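Local coordinates for protein oxidoreductase, zinc-binding dehydrogenase family (Myxococcus xanthus, PDB 5K1S) that is a zinc-binding medium-chain reductase involved in an alternative de novo route to isovaleryl coenzyme A, at residues A[77-85]-A[158-166]; A[146-156]-A[311-322]. All coordinates share one frame; numbering follows the deposited sequence.

Contact 1: A[77-85]-A[158-166]. With ZN (zinc ion), chain F.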
loop_
_atom_site.group_PDB
_atom_site.type_symbol
_atom_site.label_atom_id
_atom_site.label_comp_id
_atom_site.label_asym_id
_atom_site.label_seq_id
_atom_site.Cartn_x
_atom_site.Cartn_y
_atom_site.Cartn_z
ATOM N N LEU A 77 19.688 -5.887 26.466
ATOM C CA LEU A 77 18.965 -6.030 25.213
ATOM C C LEU A 77 17.804 -7.008 25.368
ATOM O O LEU A 77 17.659 -7.689 26.385
ATOM C CB LEU A 77 19.910 -6.499 24.105
ATOM C CG LEU A 77 21.281 -5.819 24.039
ATOM C CD1 LEU A 77 22.014 -6.236 22.769
ATOM C CD2 LEU A 77 21.169 -4.300 24.120
ATOM N N GLY A 78 16.967 -7.066 24.336
ATOM C CA GLY A 78 15.892 -8.038 24.278
ATOM C C GLY A 78 14.518 -7.414 24.379
ATOM O O GLY A 78 14.233 -6.670 25.324
ATOM N N HIS A 79 13.651 -7.715 23.413
ATOM C CA HIS A 79 12.290 -7.197 23.394
ATOM C C HIS A 79 11.235 -8.294 23.369
ATOM O O HIS A 79 10.041 -7.983 23.279
ATOM C CB HIS A 79 12.091 -6.272 22.183
ATOM C CG HIS A 79 12.202 -6.966 20.861
ATOM N ND1 HIS A 79 13.238 -6.731 19.983
ATOM C CD2 HIS A 79 11.403 -7.882 20.263
ATOM C CE1 HIS A 79 13.074 -7.474 18.904
ATOM N NE2 HIS A 79 11.969 -8.183 19.049
ATOM N N GLU A 80 11.634 -9.561 23.454
ATOM C CA GLU A 80 10.725 -10.683 23.265
ATOM C C GLU A 80 10.666 -11.515 24.540
ATOM O O GLU A 80 10.958 -12.713 24.525
ATOM C CB GLU A 80 11.189 -11.523 22.071
ATOM C CG GLU A 80 10.067 -12.096 21.223
ATOM C CD GLU A 80 10.591 -12.763 19.961
ATOM O OE1 GLU A 80 11.817 -12.705 19.721
ATOM O OE2 GLU A 80 9.784 -13.342 19.203
ATOM N N ALA A 81 10.276 -10.887 25.645
ATOM C CA ALA A 81 10.372 -11.483 26.968
ATOM C C ALA A 81 9.003 -11.937 27.459
ATOM O O ALA A 81 7.989 -11.276 27.213
ATOM C CB ALA A 81 10.973 -10.491 27.965
ATOM N N ALA A 82 8.987 -13.070 28.154
ATOM C CA ALA A 82 7.793 -13.602 28.795
ATOM C C ALA A 82 8.138 -13.914 30.241
ATOM O O ALA A 82 9.149 -14.571 30.510
ATOM C CB ALA A 82 7.286 -14.858 28.080
ATOM N N GLY A 83 7.315 -13.443 31.164
ATOM C CA GLY A 83 7.619 -13.588 32.566
ATOM C C GLY A 83 6.396 -13.518 33.445
ATOM O O GLY A 83 5.262 -13.652 32.983
ATOM N N GLU A 84 6.646 -13.295 34.734
ATOM C CA GLU A 84 5.622 -13.364 35.767
ATOM C C GLU A 84 5.628 -12.071 36.566
ATOM O O GLU A 84 6.687 -11.608 36.999
ATOM C CB GLU A 84 5.872 -14.561 36.689
ATOM C CG GLU A 84 4.882 -14.705 37.828
ATOM C CD GLU A 84 5.236 -15.857 38.750
ATOM O OE1 GLU A 84 6.268 -16.519 38.500
ATOM O OE2 GLU A 84 4.487 -16.097 39.723
ATOM N N VAL A 85 4.444 -11.497 36.764
ATOM C CA VAL A 85 4.306 -10.271 37.544
ATOM C C VAL A 85 4.561 -10.611 39.009
ATOM O O VAL A 85 3.772 -11.325 39.633
ATOM C CB VAL A 85 2.923 -9.639 37.352
ATOM C CG1 VAL A 85 2.770 -8.394 38.219
ATOM C CG2 VAL A 85 2.694 -9.307 35.884
ATOM N N TRP A 158 6.617 -20.972 28.828
ATOM C CA TRP A 158 7.332 -19.708 28.680
ATOM C C TRP A 158 8.106 -19.655 27.368
ATOM O O TRP A 158 8.063 -18.649 26.651
ATOM C CB TRP A 158 8.277 -19.500 29.866
ATOM C CG TRP A 158 7.574 -19.355 31.180
ATOM C CD1 TRP A 158 7.620 -20.221 32.235
ATOM C CD2 TRP A 158 6.716 -18.280 31.580
ATOM N NE1 TRP A 158 6.847 -19.749 33.267
ATOM C CE2 TRP A 158 6.280 -18.561 32.892
ATOM C CE3 TRP A 158 6.276 -17.108 30.958
ATOM C CZ2 TRP A 158 5.425 -17.713 33.591
ATOM C CZ3 TRP A 158 5.426 -16.268 31.655
ATOM C CH2 TRP A 158 5.010 -16.575 32.958
ATOM N N ASN A 159 8.829 -20.727 27.039
ATOM C CA ASN A 159 9.682 -20.708 25.855
ATOM C C ASN A 159 8.873 -20.415 24.597
ATOM O O ASN A 159 9.249 -19.558 23.788
ATOM C CB ASN A 159 10.426 -22.037 25.722
ATOM C CG ASN A 159 11.400 -22.274 26.857
ATOM O OD1 ASN A 159 11.739 -21.355 27.603
ATOM N ND2 ASN A 159 11.865 -23.512 26.987
ATOM N N GLU A 160 7.757 -21.124 24.412
ATOM C CA GLU A 160 6.904 -20.862 23.257
ATOM C C GLU A 160 6.349 -19.446 23.295
ATOM O O GLU A 160 6.198 -18.802 22.251
ATOM C CB GLU A 160 5.762 -21.876 23.204
ATOM C CG GLU A 160 6.113 -23.179 22.509
ATOM C CD GLU A 160 4.910 -24.087 22.348
ATOM O OE1 GLU A 160 4.127 -24.212 23.315
ATOM O OE2 GLU A 160 4.741 -24.666 21.255
ATOM N N ALA A 161 6.040 -18.942 24.492
ATOM C CA ALA A 161 5.451 -17.613 24.614
ATOM C C ALA A 161 6.468 -16.515 24.334
ATOM O O ALA A 161 6.101 -15.449 23.827
ATOM C CB ALA A 161 4.852 -17.431 26.008
ATOM N N ALA A 162 7.742 -16.753 24.649
ATOM C CA ALA A 162 8.777 -15.741 24.470
ATOM C C ALA A 162 9.168 -15.529 23.015
ATOM O O ALA A 162 10.085 -14.742 22.757
ATOM C CB ALA A 162 10.021 -16.120 25.274
ATOM N N THR A 163 8.520 -16.206 22.062
ATOM C CA THR A 163 8.821 -16.028 20.646
ATOM C C THR A 163 7.560 -15.753 19.834
ATOM O O THR A 163 7.574 -15.902 18.609
ATOM C CB THR A 163 9.547 -17.255 20.087
ATOM O OG1 THR A 163 8.715 -18.415 20.225
ATOM C CG2 THR A 163 10.859 -17.484 20.829
ATOM N N VAL A 164 6.475 -15.341 20.488
ATOM C CA VAL A 164 5.200 -15.169 19.803
ATOM C C VAL A 164 5.111 -13.791 19.160
ATOM O O VAL A 164 4.597 -13.646 18.045
ATOM C CB VAL A 164 4.043 -15.404 20.795
ATOM C CG1 VAL A 164 2.695 -15.168 20.132
ATOM C CG2 VAL A 164 4.114 -16.810 21.358
ATOM N N CYS A 165 5.607 -12.758 19.846
ATOM C CA CYS A 165 5.392 -11.388 19.391
ATOM C C CYS A 165 5.974 -11.167 18.000
ATOM O O CYS A 165 5.294 -10.653 17.106
ATOM C CB CYS A 165 6.000 -10.406 20.391
ATOM S SG CYS A 165 5.485 -8.688 20.141
ATOM N N CYS A 166 7.231 -11.553 17.798
ATOM C CA CYS A 166 7.927 -11.277 16.547
ATOM C C CYS A 166 7.642 -12.303 15.460
ATOM O O CYS A 166 8.292 -12.262 14.409
ATOM C CB CYS A 166 9.432 -11.199 16.798
ATOM S SG CYS A 166 9.877 -9.943 17.996
HETATM ZN ZN ZN F . 11.751 -8.842 17.159
#
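His79 and Cys166 meet at a zinc ion, which NE2 of His79 binds at 2.0 Å and SG of Cys166 at 2.3 Å; Cys57 is the third protein ligand. The sulfur lies at the edge of the imidazole, near the ring plane. His79 CG stands between its backbone N and carbonyl carbon (chi1 65°), which swings the ring to the metal. Next to it, Glu80 reaches across to residues 162-166, where the chain leaves helix 158-161 and enters helix 165-178. Its CB lies 3.5 Å from Ala162 O, and CG passes the same carbonyl. The chain runs on extended (chi2 173°), and CD comes 3.5 Å from Cys166 SG, with OE1 a little farther from that sulfur. The other oxygen, OE2, lies beside Thr163 CA and Cys166 CB and accepts a weak hydrogen bond from Cys166 N, 3.4 Å long. Glu80 thus touches the chain that carries a metal ligand, a second-shell place consistent with the glutamate that follows the zinc histidine in related alcohol dehydrogenases. Farther along the strand, Ala82 CB packs 3.8 Å from Trp158 CE3 and also on Ala161 and Ala162, while the indole meets Gly83 obliquely. Trp158 also stacks on His52 of strand 46-56. Strand 80-88 lies between strands 46-56 and 100-103 of the mixed sheet, and helix 158-161 and the start of helix 165-178 pack against it.

Contact 2: A[146-156]-A[311-322]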
loop_
_atom_site.group_PDB
_atom_site.type_symbol
_atom_site.label_atom_id
_atom_site.label_comp_id
_atom_site.label_asym_id
_atom_site.label_seq_id
_atom_site.Cartn_x
_atom_site.Cartn_y
_atom_site.Cartn_z
ATOM N N VAL A 146 2.366 -1.198 31.792
ATOM C CA VAL A 146 1.274 -2.125 31.510
ATOM C C VAL A 146 0.837 -2.011 30.057
ATOM O O VAL A 146 0.336 -2.980 29.473
ATOM C CB VAL A 146 0.097 -1.888 32.479
ATOM C CG1 VAL A 146 0.525 -2.197 33.911
ATOM C CG2 VAL A 146 -0.425 -0.460 32.364
ATOM N N GLY A 147 1.034 -0.845 29.443
ATOM C CA GLY A 147 0.644 -0.644 28.061
ATOM C C GLY A 147 1.422 -1.469 27.057
ATOM O O GLY A 147 0.989 -1.570 25.904
ATOM N N GLY A 148 2.544 -2.060 27.461
ATOM C CA GLY A 148 3.350 -2.850 26.551
ATOM C C GLY A 148 3.397 -4.329 26.884
ATOM O O GLY A 148 4.353 -5.017 26.511
ATOM N N LEU A 149 2.374 -4.835 27.569
ATOM C CA LEU A 149 2.332 -6.224 28.007
ATOM C C LEU A 149 1.171 -6.957 27.350
ATOM O O LEU A 149 0.090 -6.392 27.166
ATOM C CB LEU A 149 2.195 -6.319 29.534
ATOM C CG LEU A 149 3.388 -5.865 30.377
ATOM C CD1 LEU A 149 3.077 -6.051 31.853
ATOM C CD2 LEU A 149 4.658 -6.621 30.001
ATOM N N GLY A 150 1.413 -8.216 26.992
ATOM C CA GLY A 150 0.369 -9.113 26.535
ATOM C C GLY A 150 0.184 -10.245 27.524
ATOM O O GLY A 150 1.108 -10.557 28.279
ATOM N N ARG A 151 -0.988 -10.873 27.533
ATOM C CA ARG A 151 -1.329 -11.873 28.538
ATOM C C ARG A 151 -1.056 -13.274 28.011
ATOM O O ARG A 151 -1.539 -13.646 26.935
ATOM C CB ARG A 151 -2.792 -11.735 28.955
ATOM C CG ARG A 151 -3.095 -10.388 29.575
ATOM C CD ARG A 151 -4.455 -10.349 30.233
ATOM N NE ARG A 151 -4.613 -9.140 31.038
ATOM C CZ ARG A 151 -4.182 -9.009 32.288
ATOM N NH1 ARG A 151 -3.560 -10.011 32.896
ATOM N NH2 ARG A 151 -4.371 -7.867 32.935
ATOM N N VAL A 152 -0.291 -14.046 28.774
ATOM C CA VAL A 152 0.103 -15.396 28.386
ATOM C C VAL A 152 -0.889 -16.374 29.013
ATOM O O VAL A 152 -0.986 -16.424 30.249
ATOM C CB VAL A 152 1.533 -15.710 28.838
ATOM C CG1 VAL A 152 1.935 -17.119 28.408
ATOM C CG2 VAL A 152 2.503 -14.677 28.278
ATOM N N PRO A 153 -1.630 -17.153 28.225
ATOM C CA PRO A 153 -2.509 -18.163 28.823
ATOM C C PRO A 153 -1.719 -19.127 29.693
ATOM O O PRO A 153 -0.562 -19.450 29.414
ATOM C CB PRO A 153 -3.119 -18.873 27.609
ATOM C CG PRO A 153 -2.992 -17.899 26.489
ATOM C CD PRO A 153 -1.732 -17.136 26.754
ATOM N N ALA A 154 -2.359 -19.585 30.771
ATOM C CA ALA A 154 -1.700 -20.512 31.682
ATOM C C ALA A 154 -1.281 -21.798 30.987
ATOM O O ALA A 154 -0.367 -22.479 31.464
ATOM C CB ALA A 154 -2.621 -20.833 32.858
ATOM N N SER A 155 -1.918 -22.139 29.869
ATOM C CA SER A 155 -1.617 -23.366 29.146
ATOM C C SER A 155 -0.402 -23.242 28.238
ATOM O O SER A 155 -0.037 -24.229 27.588
ATOM C CB SER A 155 -2.831 -23.785 28.312
ATOM O OG SER A 155 -2.576 -24.980 27.594
ATOM N N LEU A 156 0.235 -22.073 28.178
ATOM C CA LEU A 156 1.313 -21.828 27.229
ATOM C C LEU A 156 2.646 -21.781 27.960
ATOM O O LEU A 156 2.829 -20.913 28.827
ATOM C CB LEU A 156 1.069 -20.517 26.481
ATOM C CG LEU A 156 1.991 -20.200 25.302
ATOM C CD1 LEU A 156 1.882 -21.253 24.213
ATOM C CD2 LEU A 156 1.658 -18.830 24.739
ATOM N N GLN A 311 -1.013 -4.271 21.508
ATOM C CA GLN A 311 -1.326 -5.011 22.726
ATOM C C GLN A 311 -2.444 -6.016 22.482
ATOM O O GLN A 311 -2.429 -7.125 23.032
ATOM C CB GLN A 311 -1.706 -4.033 23.837
ATOM C CG GLN A 311 -1.689 -4.625 25.229
ATOM C CD GLN A 311 -1.885 -3.574 26.309
ATOM O OE1 GLN A 311 -2.664 -2.634 26.143
ATOM N NE2 GLN A 311 -1.172 -3.726 27.419
ATOM N N ALA A 312 -3.422 -5.651 21.650
ATOM C CA ALA A 312 -4.516 -6.566 21.345
ATOM C C ALA A 312 -4.048 -7.710 20.457
ATOM O O ALA A 312 -4.435 -8.865 20.666
ATOM C CB ALA A 312 -5.663 -5.808 20.679
ATOM N N GLU A 313 -3.218 -7.407 19.456
ATOM C CA GLU A 313 -2.744 -8.445 18.547
ATOM C C GLU A 313 -1.897 -9.476 19.280
ATOM O O GLU A 313 -1.983 -10.676 18.996
ATOM C CB GLU A 313 -1.949 -7.813 17.407
ATOM C CG GLU A 313 -2.778 -6.918 16.502
ATOM C CD GLU A 313 -1.934 -5.915 15.741
ATOM O OE1 GLU A 313 -0.704 -5.890 15.944
ATOM O OE2 GLU A 313 -2.505 -5.145 14.945
ATOM N N LEU A 314 -1.064 -9.029 20.223
ATOM C CA LEU A 314 -0.255 -9.972 20.985
ATOM C C LEU A 314 -1.127 -10.848 21.874
ATOM O O LEU A 314 -0.905 -12.063 21.964
ATOM C CB LEU A 314 0.784 -9.225 21.822
ATOM C CG LEU A 314 1.669 -10.106 22.713
ATOM C CD1 LEU A 314 2.407 -11.156 21.891
ATOM C CD2 LEU A 314 2.657 -9.261 23.504
ATOM N N ASP A 315 -2.120 -10.256 22.544
ATOM C CA ASP A 315 -3.063 -11.057 23.318
ATOM C C ASP A 315 -3.705 -12.127 22.445
ATOM O O ASP A 315 -3.853 -13.278 22.869
ATOM C CB ASP A 315 -4.137 -10.163 23.940
ATOM C CG ASP A 315 -3.616 -9.343 25.109
ATOM O OD1 ASP A 315 -2.662 -9.789 25.783
ATOM O OD2 ASP A 315 -4.164 -8.249 25.357
ATOM N N GLU A 316 -4.088 -11.763 21.219
ATOM C CA GLU A 316 -4.680 -12.735 20.308
ATOM C C GLU A 316 -3.644 -13.745 19.828
ATOM O O GLU A 316 -3.926 -14.947 19.762
ATOM C CB GLU A 316 -5.315 -12.010 19.120
ATOM C CG GLU A 316 -5.986 -12.926 18.109
ATOM C CD GLU A 316 -7.152 -13.699 18.697
ATOM O OE1 GLU A 316 -7.555 -13.398 19.842
ATOM O OE2 GLU A 316 -7.664 -14.611 18.014
ATOM N N ALA A 317 -2.443 -13.275 19.486
ATOM C CA ALA A 317 -1.390 -14.183 19.041
ATOM C C ALA A 317 -1.045 -15.190 20.129
ATOM O O ALA A 317 -0.942 -16.395 19.868
ATOM C CB ALA A 317 -0.151 -13.385 18.636
ATOM N N LEU A 318 -0.860 -14.712 21.361
ATOM C CA LEU A 318 -0.590 -15.618 22.472
ATOM C C LEU A 318 -1.719 -16.625 22.642
ATOM O O LEU A 318 -1.475 -17.802 22.933
ATOM C CB LEU A 318 -0.382 -14.819 23.759
ATOM C CG LEU A 318 0.859 -13.923 23.783
ATOM C CD1 LEU A 318 0.800 -12.951 24.951
ATOM C CD2 LEU A 318 2.122 -14.764 23.855
ATOM N N ARG A 319 -2.965 -16.184 22.457
ATOM C CA ARG A 319 -4.095 -17.099 22.572
ATOM C C ARG A 319 -4.053 -18.162 21.482
ATOM O O ARG A 319 -4.357 -19.334 21.737
ATOM C CB ARG A 319 -5.408 -16.320 22.507
ATOM C CG ARG A 319 -6.631 -17.152 22.859
ATOM C CD ARG A 319 -7.922 -16.419 22.538
ATOM N NE ARG A 319 -8.070 -16.171 21.106
ATOM C CZ ARG A 319 -8.408 -17.098 20.215
ATOM N NH1 ARG A 319 -8.628 -18.349 20.600
ATOM N NH2 ARG A 319 -8.519 -16.777 18.934
ATOM N N LEU A 320 -3.678 -17.775 20.260
ATOM C CA LEU A 320 -3.634 -18.734 19.162
ATOM C C LEU A 320 -2.591 -19.817 19.398
ATOM O O LEU A 320 -2.788 -20.967 18.987
ATOM C CB LEU A 320 -3.357 -18.005 17.846
ATOM C CG LEU A 320 -4.500 -17.128 17.331
ATOM C CD1 LEU A 320 -4.018 -16.221 16.215
ATOM C CD2 LEU A 320 -5.662 -17.987 16.852
ATOM N N THR A 321 -1.480 -19.479 20.054
ATOM C CA THR A 321 -0.455 -20.481 20.324
ATOM C C THR A 321 -0.905 -21.452 21.409
ATOM O O THR A 321 -0.640 -22.656 21.322
ATOM C CB THR A 321 0.853 -19.803 20.728
ATOM O OG1 THR A 321 1.179 -18.780 19.778
ATOM C CG2 THR A 321 1.987 -20.819 20.774
ATOM N N ALA A 322 -1.587 -20.947 22.438
ATOM C CA ALA A 322 -2.055 -21.818 23.511
ATOM C C ALA A 322 -3.111 -22.795 23.009
ATOM O O ALA A 322 -3.165 -23.945 23.461
ATOM C CB ALA A 322 -2.604 -20.980 24.663
#
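Leu318 and Leu156 cross at about a right angle, with their CD2 atoms 4.2 Å apart, in the apolar centre where helix 311-323 packs against the chain at and beyond strand 149-151. CD1 of Leu318 reaches Val152 CG2 and the Arg151 carbonyl. Leu156 spreads its two branches over the helix: CD2 goes to Leu318, and CD1 lies 3.5 Å from Thr321 CG2. Pro153 and Leu156, the two ends of a type I turn, also share Ala322, whose methyl CB sits 3.6 Å from Pro153 CG and 4.1 Å from Leu156 CB. At the strand itself Gly150 presents backbone to the helix, and Leu314 CD2 lies 3.8 Å from Gly150 CA. The strand and helix segments run 33° apart with axes 6.9 Å from each other at closest approach.

Toward the start of the helix the contact turns polar. Asp315 OD1 accepts the Arg151 N-H at 2.7 Å, nearly along its C-O axis, while the Arg151 side chain runs alongside with its charged end away from the carboxylate, in a cation-pi contact with Trp95. Gln311, extended beyond CG, brings NE2 to Leu149 O at 3.0 Å, in the carbonyl plane on a lone pair; the same nitrogen makes a weak bond to Val146 O. Every hydrogen bond of this contact thus joins a helix side chain to the backbone of 146-151. Such bonding fixes the position of the main chain along the helix while depending little on the strand's own side chains, and the leucines, Val152, Pro153, Ala322 and the methyl of Thr321 supply the apolar part of the interface.

In the fold
From the N terminus, 77-85 comes first and is met again at 158-166, so contact 1 closes a loop that includes the four-cysteine zinc site of Cys109, Cys112, Cys115 and Cys123. Residues 146-156 lie inside that loop, but their partner 311-322 lies far beyond it, so the two contacts cross. The loop of contact 2 takes in the whole parallel sheet of the Rossmann-type domain, and helix 311-323 returns from it to the mixed sheet of the GroES-like domain. The contacts touch directly: Val164 packs on Ala317 and Leu318, and Ala161 on Val152 and Leu156, so 158-166, which carries the zinc ligand Cys166, packs on both segments of contact 2.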